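Local coordinates for 3-phytase (Klebsiella pneumoniae, PDB 2WNH), which probably hydrolyses phytate, releasing inorganic phosphate from inositol hexakisphosphate, as a member of the histidine acid phosphatase family, at residues R35-A40 with L204-N209; V64-R69 with L351-A356; Y92-P97 with D126-F131; Y335-F340 with G376-F381. The protein carries 3 engineered substitutions. All blocks are in the same frame, centred on the assembly; numbering follows the deposited sequence. Where two conformers were deposited one is given.

Interaction 1 of 4, residues R35-A40 with L204-N209; sequences REAIEA and LSVMAN
Helices 35-40 and 204-209 meet at Ala37 and Val206, their short axes passing 9.3 Å apart at a crossing angle of -104°, so that one turn of each faces the other with no hydrogen bond between them. Ala37 and Val206 both start out toward the opposite helix. Val206 lays its CG1 methyl against the Ala37 backbone, 3.7 Å from Ala37 O, while the same CG1 lies 4.1 Å from Ala37 CB. With CG1 anti to the backbone N (chi1 -179°), this branch is the one that leads across. One turn further on, Asn209 offers its aliphatic part: its CB lies 3.7 Å from Ile38 CG2, and the two side chains cross at a slant. Asn209 OD1 comes no nearer than 4.1 Å to Ala37 CB, a van der Waals approach to the methyl. Ile38 is the buried member of the group, packed also on Met210 and Thr213 further along the same partner helix. On another side of helix 32-42, Arg35 bridges to Glu39 one turn on and to Asp53. Ala37, Ile38, Val206 and Asn209 meet at a near-perpendicular crossing, a local helix-helix junction consistent with the helical domain of branch 2 histidine phosphatases.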
loop_
_atom_site.group_PDB
_atom_site.type_symbol
_atom_site.label_atom_id
_atom_site.label_comp_id
_atom_site.label_asym_id
_atom_site.label_seq_id
_atom_site.Cartn_x
_atom_site.Cartn_y
_atom_site.Cartn_z
ATOM N N ARG B 35 1.855 6.324 -43.307
ATOM C CA ARG B 35 2.645 7.550 -43.458
ATOM C C ARG B 35 2.911 7.865 -44.932
ATOM O O ARG B 35 2.688 8.998 -45.372
ATOM C CB ARG B 35 3.974 7.463 -42.717
ATOM C CG ARG B 35 4.818 8.734 -42.857
ATOM C CD ARG B 35 6.082 8.694 -41.997
ATOM N NE ARG B 35 5.785 8.631 -40.563
ATOM C CZ ARG B 35 5.418 9.662 -39.813
ATOM N NH1 ARG B 35 5.268 10.872 -40.332
ATOM N NH2 ARG B 35 5.194 9.478 -38.524
ATOM N N GLU B 36 3.384 6.856 -45.670
ATOM C CA GLU B 36 3.629 7.009 -47.112
ATOM C C GLU B 36 2.419 7.622 -47.794
ATOM O O GLU B 36 2.547 8.584 -48.559
ATOM C CB GLU B 36 3.922 5.657 -47.759
ATOM C CG GLU B 36 5.337 5.144 -47.580
ATOM C CD GLU B 36 5.596 3.806 -48.291
ATOM O OE1 GLU B 36 4.631 3.122 -48.725
ATOM O OE2 GLU B 36 6.784 3.435 -48.408
ATOM N N ALA B 37 1.248 7.062 -47.499
ATOM C CA ALA B 37 -0.008 7.469 -48.119
ATOM C C ALA B 37 -0.430 8.881 -47.746
ATOM O O ALA B 37 -0.812 9.661 -48.617
ATOM C CB ALA B 37 -1.124 6.481 -47.779
ATOM N N ILE B 38 -0.391 9.203 -46.451
ATOM C CA ILE B 38 -0.899 10.484 -45.992
ATOM C C ILE B 38 0.053 11.619 -46.366
ATOM O O ILE B 38 -0.390 12.718 -46.649
ATOM C CB ILE B 38 -1.271 10.484 -44.467
ATOM C CG1 ILE B 38 -0.030 10.332 -43.565
ATOM C CG2 ILE B 38 -2.349 9.406 -44.189
ATOM C CD1 ILE B 38 -0.363 10.349 -42.051
ATOM N N GLU B 39 1.351 11.337 -46.371
ATOM C CA GLU B 39 2.327 12.350 -46.763
ATOM C C GLU B 39 2.235 12.622 -48.261
ATOM O O GLU B 39 2.352 13.776 -48.681
ATOM C CB GLU B 39 3.735 11.954 -46.329
ATOM C CG GLU B 39 3.907 12.113 -44.821
ATOM C CD GLU B 39 5.308 11.816 -44.318
ATOM O OE1 GLU B 39 6.146 11.240 -45.059
ATOM O OE2 GLU B 39 5.560 12.137 -43.141
ATOM N N ALA B 40 1.978 11.581 -49.051
ATOM C CA ALA B 40 1.752 11.756 -50.496
ATOM C C ALA B 40 0.456 12.507 -50.757
ATOM O O ALA B 40 0.427 13.438 -51.571
ATOM C CB ALA B 40 1.750 10.398 -51.228
ATOM N N LEU B 204 -11.208 8.113 -50.465
ATOM C CA LEU B 204 -11.795 7.801 -49.164
ATOM C C LEU B 204 -10.857 6.999 -48.261
ATOM O O LEU B 204 -10.705 7.330 -47.081
ATOM C CB LEU B 204 -13.110 7.031 -49.339
ATOM C CG LEU B 204 -13.814 6.549 -48.057
ATOM C CD1 LEU B 204 -14.126 7.714 -47.130
ATOM C CD2 LEU B 204 -15.087 5.829 -48.386
ATOM N N SER B 205 -10.224 5.966 -48.804
ATOM C CA SER B 205 -9.394 5.109 -47.960
ATOM C C SER B 205 -8.247 5.895 -47.338
ATOM O O SER B 205 -7.984 5.744 -46.145
ATOM C CB SER B 205 -8.905 3.843 -48.682
ATOM O OG SER B 205 -8.043 4.155 -49.761
ATOM N N VAL B 206 -7.582 6.745 -48.128
ATOM C CA VAL B 206 -6.479 7.552 -47.605
ATOM C C VAL B 206 -7.004 8.642 -46.662
ATOM O O VAL B 206 -6.392 8.913 -45.639
ATOM C CB VAL B 206 -5.561 8.108 -48.716
ATOM C CG1 VAL B 206 -4.408 8.926 -48.110
ATOM C CG2 VAL B 206 -4.973 6.950 -49.534
ATOM N N MET B 207 -8.155 9.234 -46.982
ATOM C CA MET B 207 -8.787 10.163 -46.045
ATOM C C MET B 207 -9.043 9.506 -44.693
ATOM O O MET B 207 -8.828 10.125 -43.645
ATOM C CB MET B 207 -10.083 10.733 -46.600
ATOM C CG MET B 207 -9.834 11.864 -47.598
ATOM S SD MET B 207 -11.371 12.532 -48.228
ATOM C CE MET B 207 -11.279 12.011 -49.933
ATOM N N ALA B 208 -9.498 8.259 -44.732
ATOM C CA ALA B 208 -9.720 7.484 -43.502
ATOM C C ALA B 208 -8.410 7.271 -42.729
ATOM O O ALA B 208 -8.416 7.377 -41.492
ATOM C CB ALA B 208 -10.393 6.139 -43.835
ATOM N N ASN B 209 -7.314 6.985 -43.438
ATOM C CA ASN B 209 -5.973 6.915 -42.840
ATOM C C ASN B 209 -5.623 8.234 -42.139
ATOM O O ASN B 209 -5.009 8.241 -41.068
ATOM C CB ASN B 209 -4.867 6.688 -43.898
ATOM C CG ASN B 209 -4.871 5.303 -44.527
ATOM O OD1 ASN B 209 -4.364 5.134 -45.653
ATOM N ND2 ASN B 209 -5.399 4.303 -43.816
#

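Interaction 2 of 4, residues V64-R69 with L351-A356; sequences VVNKGR and LQTPDA
Asn66 and Thr353 bring the two backbones to a CA-CA separation of 5.3 Å, where the non-regular segment 351-356 passes along one side of helix 58-77. The CA atoms of Lys67 and Pro354 follow at 6.4 Å. Asn66 points toward the loop, and its CB sits 4.0 Å from Thr353 CG2; the same methyl lies 3.8 Å from Asn66 O. Thr353 CG2, roughly anti to the backbone N, is the branch that meets the helix. Pro354 then sets one side of its ring on the helix backbone, CD 3.7 Å from Asn66 O and CG 4.0 Å from Lys67 CA. Two compact turns shape this loop. Leu351, with positive phi, closes helix 345-349 in a Schellman motif, and Pro354 is the centre of an inverse gamma turn, with a weak bond from Asp355 N to Thr353 O. That carbonyl also receives a nearly straight bond from Gln352 NE2 (3.0 Å, 170°), which folds the side chain of Gln352 back over its own loop, next to His358, which has been seen to bind magnesium in a crystal structure of this protein, though none is bound to this chain. Lys67 leads away from the loop, its ammonium paired with Glu21 and Glu71. Leu351 also packs against Arg69 of the second subunit, while Val65 and Arg69 touch Leu351 of that subunit.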
loop_
_atom_site.group_PDB
_atom_site.type_symbol
_atom_site.label_atom_id
_atom_site.label_comp_id
_atom_site.label_asym_id
_atom_site.label_seq_id
_atom_site.Cartn_x
_atom_site.Cartn_y
_atom_site.Cartn_z
ATOM N N VAL B 64 -3.850 2.037 -21.591
ATOM C CA VAL B 64 -4.288 0.632 -21.521
ATOM C C VAL B 64 -4.147 0.099 -20.083
ATOM O O VAL B 64 -5.067 -0.556 -19.571
ATOM C CB VAL B 64 -3.593 -0.258 -22.577
ATOM C CG1 VAL B 64 -3.973 -1.731 -22.364
ATOM C CG2 VAL B 64 -4.056 0.154 -23.984
ATOM N N VAL B 65 -3.031 0.414 -19.412
ATOM C CA VAL B 65 -2.906 0.062 -17.991
ATOM C C VAL B 65 -4.091 0.586 -17.174
ATOM O O VAL B 65 -4.628 -0.146 -16.309
ATOM C CB VAL B 65 -1.566 0.581 -17.369
ATOM C CG1 VAL B 65 -1.556 0.465 -15.794
ATOM C CG2 VAL B 65 -0.343 -0.183 -17.961
ATOM N N ASN B 66 -4.504 1.832 -17.434
ATOM C CA ASN B 66 -5.622 2.435 -16.658
ATOM C C ASN B 66 -6.908 1.620 -16.810
ATOM O O ASN B 66 -7.600 1.305 -15.839
ATOM C CB ASN B 66 -5.903 3.880 -17.087
ATOM C CG ASN B 66 -4.805 4.871 -16.668
ATOM O OD1 ASN B 66 -4.698 5.950 -17.250
ATOM N ND2 ASN B 66 -4.015 4.523 -15.686
ATOM N N LYS B 67 -7.215 1.247 -18.041
ATOM C CA LYS B 67 -8.384 0.409 -18.296
ATOM C C LYS B 67 -8.232 -0.986 -17.642
ATOM O O LYS B 67 -9.169 -1.458 -16.978
ATOM C CB LYS B 67 -8.605 0.331 -19.818
ATOM C CG LYS B 67 -9.867 -0.442 -20.266
ATOM C CD LYS B 67 -9.533 -1.889 -20.461
ATOM C CE LYS B 67 -10.677 -2.648 -21.132
ATOM N NZ LYS B 67 -10.119 -4.023 -21.438
ATOM N N GLY B 68 -7.067 -1.623 -17.810
ATOM C CA GLY B 68 -6.803 -2.943 -17.225
ATOM C C GLY B 68 -6.919 -2.922 -15.691
ATOM O O GLY B 68 -7.432 -3.864 -15.081
ATOM N N ARG B 69 -6.441 -1.858 -15.076
ATOM C CA ARG B 69 -6.469 -1.755 -13.605
ATOM C C ARG B 69 -7.899 -1.711 -13.095
ATOM O O ARG B 69 -8.269 -2.471 -12.190
ATOM C CB ARG B 69 -5.725 -0.502 -13.120
ATOM C CG ARG B 69 -5.774 -0.326 -11.590
ATOM C CD ARG B 69 -5.088 0.953 -11.100
ATOM N NE ARG B 69 -3.741 1.207 -11.643
ATOM C CZ ARG B 69 -2.756 0.316 -11.748
ATOM N NH1 ARG B 69 -2.939 -0.962 -11.410
ATOM N NH2 ARG B 69 -1.583 0.703 -12.249
ATOM N N LEU B 351 -5.211 10.809 -19.978
ATOM C CA LEU B 351 -4.901 9.597 -19.193
ATOM C C LEU B 351 -5.778 9.511 -17.941
ATOM O O LEU B 351 -5.299 9.173 -16.835
ATOM C CB LEU B 351 -3.409 9.511 -18.849
ATOM C CG LEU B 351 -2.470 9.304 -20.049
ATOM C CD1 LEU B 351 -1.026 9.298 -19.603
ATOM C CD2 LEU B 351 -2.809 7.977 -20.782
ATOM N N GLN B 352 -7.066 9.802 -18.134
ATOM C CA GLN B 352 -8.046 9.695 -17.053
ATOM C C GLN B 352 -8.302 8.229 -16.711
ATOM O O GLN B 352 -8.572 7.431 -17.596
ATOM C CB GLN B 352 -9.365 10.355 -17.482
ATOM C CG GLN B 352 -10.534 10.150 -16.509
ATOM C CD GLN B 352 -10.291 10.857 -15.193
ATOM O OE1 GLN B 352 -10.035 12.062 -15.174
ATOM N NE2 GLN B 352 -10.321 10.107 -14.091
ATOM N N THR B 353 -8.261 7.858 -15.431
ATOM C CA THR B 353 -8.651 6.482 -15.107
ATOM C C THR B 353 -10.163 6.340 -15.154
ATOM O O THR B 353 -10.865 7.202 -14.623
ATOM C CB THR B 353 -8.198 6.025 -13.718
ATOM O OG1 THR B 353 -6.983 6.690 -13.371
ATOM C CG2 THR B 353 -7.961 4.507 -13.760
ATOM N N PRO B 354 -10.666 5.252 -15.780
ATOM C CA PRO B 354 -12.105 5.021 -15.849
ATOM C C PRO B 354 -12.630 4.493 -14.536
ATOM O O PRO B 354 -13.072 3.334 -14.465
ATOM C CB PRO B 354 -12.254 3.953 -16.932
ATOM C CG PRO B 354 -10.951 3.266 -17.014
ATOM C CD PRO B 354 -9.894 4.190 -16.461
ATOM N N ASP B 355 -12.569 5.348 -13.518
ATOM C CA ASP B 355 -13.171 5.103 -12.217
ATOM C C ASP B 355 -14.669 5.402 -12.237
ATOM O O ASP B 355 -15.222 5.829 -13.254
ATOM C CB ASP B 355 -12.476 5.957 -11.132
ATOM C CG ASP B 355 -12.637 7.475 -11.352
ATOM O OD1 ASP B 355 -13.548 7.929 -12.071
ATOM O OD2 ASP B 355 -11.827 8.238 -10.777
ATOM N N ALA B 356 -15.322 5.207 -11.094
ATOM C CA ALA B 356 -16.764 5.447 -10.970
ATOM C C ALA B 356 -17.253 6.821 -11.484
ATOM O O ALA B 356 -18.397 6.944 -11.919
ATOM C CB ALA B 356 -17.212 5.205 -9.516
#

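Interaction 3 of 4, residues Y92-P97 with D126-F131; sequences YVRASP and DADPLF
Arg94 grips Asp128 side-on, one nitrogen to each carboxylate oxygen: NE to OD2 at 3.0 Å, through the syn lone pair, and NH2 to OD1 at 2.8 Å, from above the carboxylate plane. The two flat groups are turned 44° apart, so the salt bridge is not coplanar. The arginine chain is extended, with CG anti to the backbone N (chi1 179°), which carries the guanidinium out to the loop. Over one of its faces lies Leu130, whose CD1 is 3.5 Å from Arg94 NE, and Pro129 meets its edge. The loop's own backbone holds the carboxylate: Leu130 N donates to Asp128 OD1 at 2.9 Å in an Asx turn, reaching it from the face opposite Arg94 NH2. Water 1 donates both to Asp128 OD2 and to Ala95 O, tying the carboxylate to the end of the strand. Nearby, Phe131 packs obliquely on the backbone of residues 94-96, its CE2 3.6 Å from Ser96 N, while Pro97 CG rests 3.7 Å from Asp126 C. Further out, Arg94 NH1 binds the carbonyls of Ala401 and Met402, strand 91-95 pairs with the parallel strand 284-289, and Leu130 and Phe131 lean on helix 256-274.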
loop_
_atom_site.group_PDB
_atom_site.type_symbol
_atom_site.label_atom_id
_atom_site.label_comp_id
_atom_site.label_asym_id
_atom_site.label_seq_id
_atom_site.Cartn_x
_atom_site.Cartn_y
_atom_site.Cartn_z
ATOM N N TYR B 92 -6.059 -16.439 -19.619
ATOM C CA TYR B 92 -5.176 -16.808 -20.728
ATOM C C TYR B 92 -5.195 -15.651 -21.696
ATOM O O TYR B 92 -6.273 -15.226 -22.134
ATOM C CB TYR B 92 -5.609 -18.113 -21.434
ATOM C CG TYR B 92 -4.629 -18.560 -22.495
ATOM C CD1 TYR B 92 -3.452 -19.234 -22.153
ATOM C CD2 TYR B 92 -4.858 -18.284 -23.850
ATOM C CE1 TYR B 92 -2.530 -19.629 -23.141
ATOM C CE2 TYR B 92 -3.953 -18.687 -24.829
ATOM C CZ TYR B 92 -2.799 -19.350 -24.469
ATOM O OH TYR B 92 -1.905 -19.715 -25.472
ATOM N N VAL B 93 -4.004 -15.136 -22.005
ATOM C CA VAL B 93 -3.886 -13.981 -22.911
ATOM C C VAL B 93 -3.223 -14.387 -24.208
ATOM O O VAL B 93 -2.085 -14.887 -24.215
ATOM C CB VAL B 93 -3.090 -12.820 -22.255
ATOM C CG1 VAL B 93 -3.061 -11.616 -23.186
ATOM C CG2 VAL B 93 -3.714 -12.435 -20.891
ATOM N N ARG B 94 -3.942 -14.177 -25.316
ATOM C CA ARG B 94 -3.415 -14.468 -26.646
ATOM C C ARG B 94 -3.429 -13.179 -27.492
ATOM O O ARG B 94 -4.483 -12.611 -27.763
ATOM C CB ARG B 94 -4.252 -15.575 -27.308
ATOM C CG ARG B 94 -3.756 -15.918 -28.723
ATOM C CD ARG B 94 -4.220 -17.294 -29.150
ATOM N NE ARG B 94 -4.024 -17.521 -30.587
ATOM C CZ ARG B 94 -4.208 -18.704 -31.150
ATOM N NH1 ARG B 94 -4.526 -19.749 -30.375
ATOM N NH2 ARG B 94 -4.067 -18.853 -32.468
ATOM N N ALA B 95 -2.236 -12.711 -27.839
ATOM C CA ALA B 95 -2.048 -11.487 -28.611
ATOM C C ALA B 95 -1.613 -11.795 -30.030
ATOM O O ALA B 95 -0.800 -12.696 -30.264
ATOM C CB ALA B 95 -1.012 -10.590 -27.948
ATOM N N SER B 96 -2.113 -10.995 -30.973
ATOM C CA SER B 96 -1.549 -10.950 -32.323
ATOM C C SER B 96 -0.020 -10.684 -32.218
ATOM O O SER B 96 0.421 -9.939 -31.317
ATOM C CB SER B 96 -2.264 -9.851 -33.115
ATOM O OG SER B 96 -1.510 -9.520 -34.258
ATOM N N PRO B 97 0.804 -11.327 -33.089
ATOM C CA PRO B 97 2.255 -11.259 -32.865
ATOM C C PRO B 97 2.938 -9.917 -33.130
ATOM O O PRO B 97 4.139 -9.796 -32.836
ATOM C CB PRO B 97 2.819 -12.372 -33.788
ATOM C CG PRO B 97 1.811 -12.524 -34.860
ATOM C CD PRO B 97 0.455 -12.213 -34.223
ATOM N N ASP B 126 4.903 -14.808 -37.814
ATOM C CA ASP B 126 4.253 -13.504 -37.872
ATOM C C ASP B 126 2.793 -13.598 -38.301
ATOM O O ASP B 126 2.187 -12.592 -38.663
ATOM C CB ASP B 126 5.028 -12.511 -38.748
ATOM C CG ASP B 126 5.611 -13.150 -39.983
ATOM O OD1 ASP B 126 4.905 -13.975 -40.612
ATOM O OD2 ASP B 126 6.778 -12.816 -40.320
ATOM N N ALA B 127 2.223 -14.800 -38.226
ATOM C CA ALA B 127 0.822 -14.998 -38.581
ATOM C C ALA B 127 0.085 -15.932 -37.620
ATOM O O ALA B 127 0.473 -17.093 -37.429
ATOM C CB ALA B 127 0.697 -15.506 -40.036
ATOM N N ASP B 128 -0.995 -15.416 -37.036
ATOM C CA ASP B 128 -1.852 -16.161 -36.129
ATOM C C ASP B 128 -3.156 -16.379 -36.880
ATOM O O ASP B 128 -3.721 -15.425 -37.371
ATOM C CB ASP B 128 -2.079 -15.328 -34.853
ATOM C CG ASP B 128 -2.970 -16.019 -33.819
ATOM O OD1 ASP B 128 -3.977 -16.675 -34.182
ATOM O OD2 ASP B 128 -2.663 -15.862 -32.614
ATOM N N PRO B 129 -3.636 -17.637 -36.978
ATOM C CA PRO B 129 -4.837 -17.923 -37.786
ATOM C C PRO B 129 -6.159 -17.316 -37.274
ATOM O O PRO B 129 -7.147 -17.305 -37.997
ATOM C CB PRO B 129 -4.913 -19.455 -37.762
ATOM C CG PRO B 129 -4.252 -19.839 -36.490
ATOM C CD PRO B 129 -3.115 -18.861 -36.331
ATOM N N LEU B 130 -6.176 -16.788 -36.051
ATOM C CA LEU B 130 -7.338 -16.048 -35.578
ATOM C C LEU B 130 -7.348 -14.610 -36.086
ATOM O O LEU B 130 -8.405 -14.003 -36.179
ATOM C CB LEU B 130 -7.327 -15.988 -34.053
ATOM C CG LEU B 130 -7.594 -17.275 -33.275
ATOM C CD1 LEU B 130 -7.290 -17.004 -31.801
ATOM C CD2 LEU B 130 -9.056 -17.738 -33.477
ATOM N N PHE B 131 -6.164 -14.078 -36.391
ATOM C CA PHE B 131 -5.993 -12.647 -36.635
ATOM C C PHE B 131 -5.499 -12.261 -38.044
ATOM O O PHE B 131 -6.096 -11.409 -38.691
ATOM C CB PHE B 131 -5.060 -12.049 -35.573
ATOM C CG PHE B 131 -5.456 -12.372 -34.146
ATOM C CD1 PHE B 131 -6.740 -12.115 -33.667
ATOM C CD2 PHE B 131 -4.507 -12.905 -33.270
ATOM C CE1 PHE B 131 -7.079 -12.414 -32.339
ATOM C CE2 PHE B 131 -4.832 -13.171 -31.943
ATOM C CZ PHE B 131 -6.112 -12.947 -31.482
HETATM O O HOH W 1 -0.411 -14.754 -31.963
#

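Interaction 4 of 4, residues Y335-F340 with G376-F381; sequences YLRVYF and GTLCPF
Two backbone hydrogen bonds join the strands at the antiparallel pair Leu336-Cys379: Leu336 N to Cys379 O at 2.7 Å, in the carbonyl plane, and Cys379 N to Leu336 O at 2.8 Å. The adjoining non-hydrogen-bonded pair is Tyr335 with Pro380, where Tyr335 CA makes a CH...O contact with Cys379 O. The N-to-C directions make an angle of 133°, well short of antiparallel, and the strands part; water 2 spans the gap, accepting from Val338 N and probably donating to Thr377 O. Apolar contacts flank this ladder. Tyr335 CB meets Leu378 CB at 3.8 Å, and its ring crosses Pro380 at a slant, Tyr335 CE2 to Pro380 CG 4.1 Å. Leu336 CD1 approaches Phe381 CE1 obliquely at 4.0 Å. The extended Arg337 lays its aliphatic stem over Thr377 O and Leu378 CD1, the latter 3.8 Å from Arg337 CB, while its charged end goes to Glu364 and Glu324, Tyr339 CE1 over one guanidinium face. Gly376, with positive phi, brings its CA close to Arg337 NE. Cys379 is disulfide-bonded to Cys370 and Pro380 N-caps helix 381-388, so this short strand, between strands 334-342 and 371-373 in a branch of the mixed sheet, forms a disulfide-linked lead into a helix.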
loop_
_atom_site.group_PDB
_atom_site.type_symbol
_atom_site.label_atom_id
_atom_site.label_comp_id
_atom_site.label_asym_id
_atom_site.label_seq_id
_atom_site.Cartn_x
_atom_site.Cartn_y
_atom_site.Cartn_z
ATOM N N TYR B 335 -26.959 -17.119 -19.001
ATOM C CA TYR B 335 -27.242 -15.936 -19.798
ATOM C C TYR B 335 -25.946 -15.409 -20.387
ATOM O O TYR B 335 -24.882 -15.688 -19.878
ATOM C CB TYR B 335 -27.847 -14.849 -18.917
ATOM C CG TYR B 335 -29.252 -15.160 -18.488
ATOM C CD1 TYR B 335 -29.495 -16.054 -17.432
ATOM C CD2 TYR B 335 -30.353 -14.566 -19.135
ATOM C CE1 TYR B 335 -30.802 -16.349 -17.019
ATOM C CE2 TYR B 335 -31.655 -14.859 -18.732
ATOM C CZ TYR B 335 -31.866 -15.750 -17.684
ATOM O OH TYR B 335 -33.144 -16.055 -17.277
ATOM N N LEU B 336 -26.063 -14.635 -21.457
ATOM C CA LEU B 336 -24.928 -13.986 -22.077
ATOM C C LEU B 336 -25.133 -12.473 -22.022
ATOM O O LEU B 336 -26.248 -11.991 -22.196
ATOM C CB LEU B 336 -24.802 -14.469 -23.524
ATOM C CG LEU B 336 -23.560 -14.044 -24.293
ATOM C CD1 LEU B 336 -22.327 -14.735 -23.723
ATOM C CD2 LEU B 336 -23.719 -14.344 -25.788
ATOM N N ARG B 337 -24.054 -11.745 -21.732
ATOM C CA ARG B 337 -24.006 -10.291 -21.869
ATOM C C ARG B 337 -22.960 -9.969 -22.924
ATOM O O ARG B 337 -21.877 -10.570 -22.944
ATOM C CB ARG B 337 -23.626 -9.663 -20.524
ATOM C CG ARG B 337 -23.490 -8.168 -20.569
ATOM C CD ARG B 337 -23.302 -7.619 -19.187
ATOM N NE ARG B 337 -23.169 -6.174 -19.234
ATOM C CZ ARG B 337 -22.194 -5.497 -18.645
ATOM N NH1 ARG B 337 -21.240 -6.136 -17.971
ATOM N NH2 ARG B 337 -22.179 -4.174 -18.741
ATOM N N VAL B 338 -23.277 -9.025 -23.818
ATOM C CA VAL B 338 -22.403 -8.720 -24.946
ATOM C C VAL B 338 -22.311 -7.206 -25.022
ATOM O O VAL B 338 -23.333 -6.516 -25.051
ATOM C CB VAL B 338 -23.017 -9.260 -26.271
ATOM C CG1 VAL B 338 -22.124 -8.897 -27.439
ATOM C CG2 VAL B 338 -23.205 -10.752 -26.183
ATOM N N TYR B 339 -21.093 -6.658 -25.018
ATOM C CA TYR B 339 -20.988 -5.198 -25.083
ATOM C C TYR B 339 -19.698 -4.725 -25.712
ATOM O O TYR B 339 -18.747 -5.501 -25.859
ATOM C CB TYR B 339 -21.187 -4.552 -23.697
ATOM C CG TYR B 339 -20.225 -4.991 -22.625
ATOM C CD1 TYR B 339 -20.493 -6.111 -21.853
ATOM C CD2 TYR B 339 -19.061 -4.261 -22.367
ATOM C CE1 TYR B 339 -19.623 -6.509 -20.855
ATOM C CE2 TYR B 339 -18.173 -4.648 -21.346
ATOM C CZ TYR B 339 -18.468 -5.784 -20.613
ATOM O OH TYR B 339 -17.656 -6.215 -19.577
ATOM N N PHE B 340 -19.686 -3.454 -26.104
ATOM C CA PHE B 340 -18.502 -2.818 -26.610
ATOM C C PHE B 340 -18.187 -1.660 -25.674
ATOM O O PHE B 340 -19.097 -0.951 -25.234
ATOM C CB PHE B 340 -18.712 -2.282 -28.031
ATOM C CG PHE B 340 -17.492 -1.598 -28.593
ATOM C CD1 PHE B 340 -16.348 -2.330 -28.923
ATOM C CD2 PHE B 340 -17.466 -0.214 -28.757
ATOM C CE1 PHE B 340 -15.197 -1.708 -29.411
ATOM C CE2 PHE B 340 -16.307 0.415 -29.263
ATOM C CZ PHE B 340 -15.183 -0.333 -29.583
ATOM N N GLY B 376 -26.175 -5.604 -15.736
ATOM C CA GLY B 376 -26.215 -5.382 -17.191
ATOM C C GLY B 376 -27.374 -6.089 -17.897
ATOM O O GLY B 376 -28.228 -6.685 -17.245
ATOM N N THR B 377 -27.368 -6.024 -19.227
ATOM C CA THR B 377 -28.382 -6.689 -20.073
ATOM C C THR B 377 -27.988 -8.131 -20.301
ATOM O O THR B 377 -26.966 -8.402 -20.955
ATOM C CB THR B 377 -28.551 -5.946 -21.440
ATOM O OG1 THR B 377 -28.886 -4.567 -21.191
ATOM C CG2 THR B 377 -29.643 -6.585 -22.313
ATOM N N LEU B 378 -28.789 -9.055 -19.744
ATOM C CA LEU B 378 -28.524 -10.480 -19.815
ATOM C C LEU B 378 -29.516 -11.175 -20.747
ATOM O O LEU B 378 -30.725 -10.968 -20.653
ATOM C CB LEU B 378 -28.565 -11.102 -18.405
ATOM C CG LEU B 378 -27.250 -11.165 -17.600
ATOM C CD1 LEU B 378 -26.286 -10.011 -17.770
ATOM C CD2 LEU B 378 -27.529 -11.436 -16.110
ATOM N N CYS B 379 -28.974 -11.992 -21.647
ATOM C CA CYS B 379 -29.739 -12.641 -22.715
ATOM C C CYS B 379 -29.692 -14.164 -22.554
ATOM O O CYS B 379 -28.604 -14.730 -22.385
ATOM C CB CYS B 379 -29.134 -12.222 -24.066
ATOM S SG CYS B 379 -29.161 -10.409 -24.296
ATOM N N PRO B 380 -30.857 -14.850 -22.608
ATOM C CA PRO B 380 -30.802 -16.312 -22.521
ATOM C C PRO B 380 -29.690 -16.887 -23.393
ATOM O O PRO B 380 -29.602 -16.590 -24.594
ATOM C CB PRO B 380 -32.206 -16.734 -22.989
ATOM C CG PRO B 380 -33.057 -15.619 -22.467
ATOM C CD PRO B 380 -32.250 -14.372 -22.731
ATOM N N PHE B 381 -28.860 -17.724 -22.787
ATOM C CA PHE B 381 -27.546 -18.058 -23.337
ATOM C C PHE B 381 -27.603 -18.713 -24.727
ATOM O O PHE B 381 -26.966 -18.205 -25.659
ATOM C CB PHE B 381 -26.741 -18.941 -22.352
ATOM C CG PHE B 381 -25.340 -19.228 -22.810
ATOM C CD1 PHE B 381 -24.305 -18.329 -22.519
ATOM C CD2 PHE B 381 -25.040 -20.395 -23.519
ATOM C CE1 PHE B 381 -22.984 -18.588 -22.942
ATOM C CE2 PHE B 381 -23.731 -20.672 -23.938
ATOM C CZ PHE B 381 -22.705 -19.759 -23.664
HETATM O O HOH W 2 -25.882 -7.931 -23.648
#

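Interactions 3 and 4 are buried and both reach the mixed sheet, one at the end of strand 91-95, the other along strand 334-342; their centres lie about 26 Å apart. Interactions 1 and 2 are only partly buried and involve helices. Interaction 1, among the helices away from that sheet, is the furthest from interaction 4, about 38 Å between centres and across the chain's centre, and its contact is van der Waals packing without a hydrogen bond. Interaction 2 sets a loop on a helix and alone touches another subunit. Interaction 3 relies on a buried ion pair with a water, whereas interaction 4 depends on backbone pairing of strands. Along the chain, interaction 2 alternates with both 1 and 4.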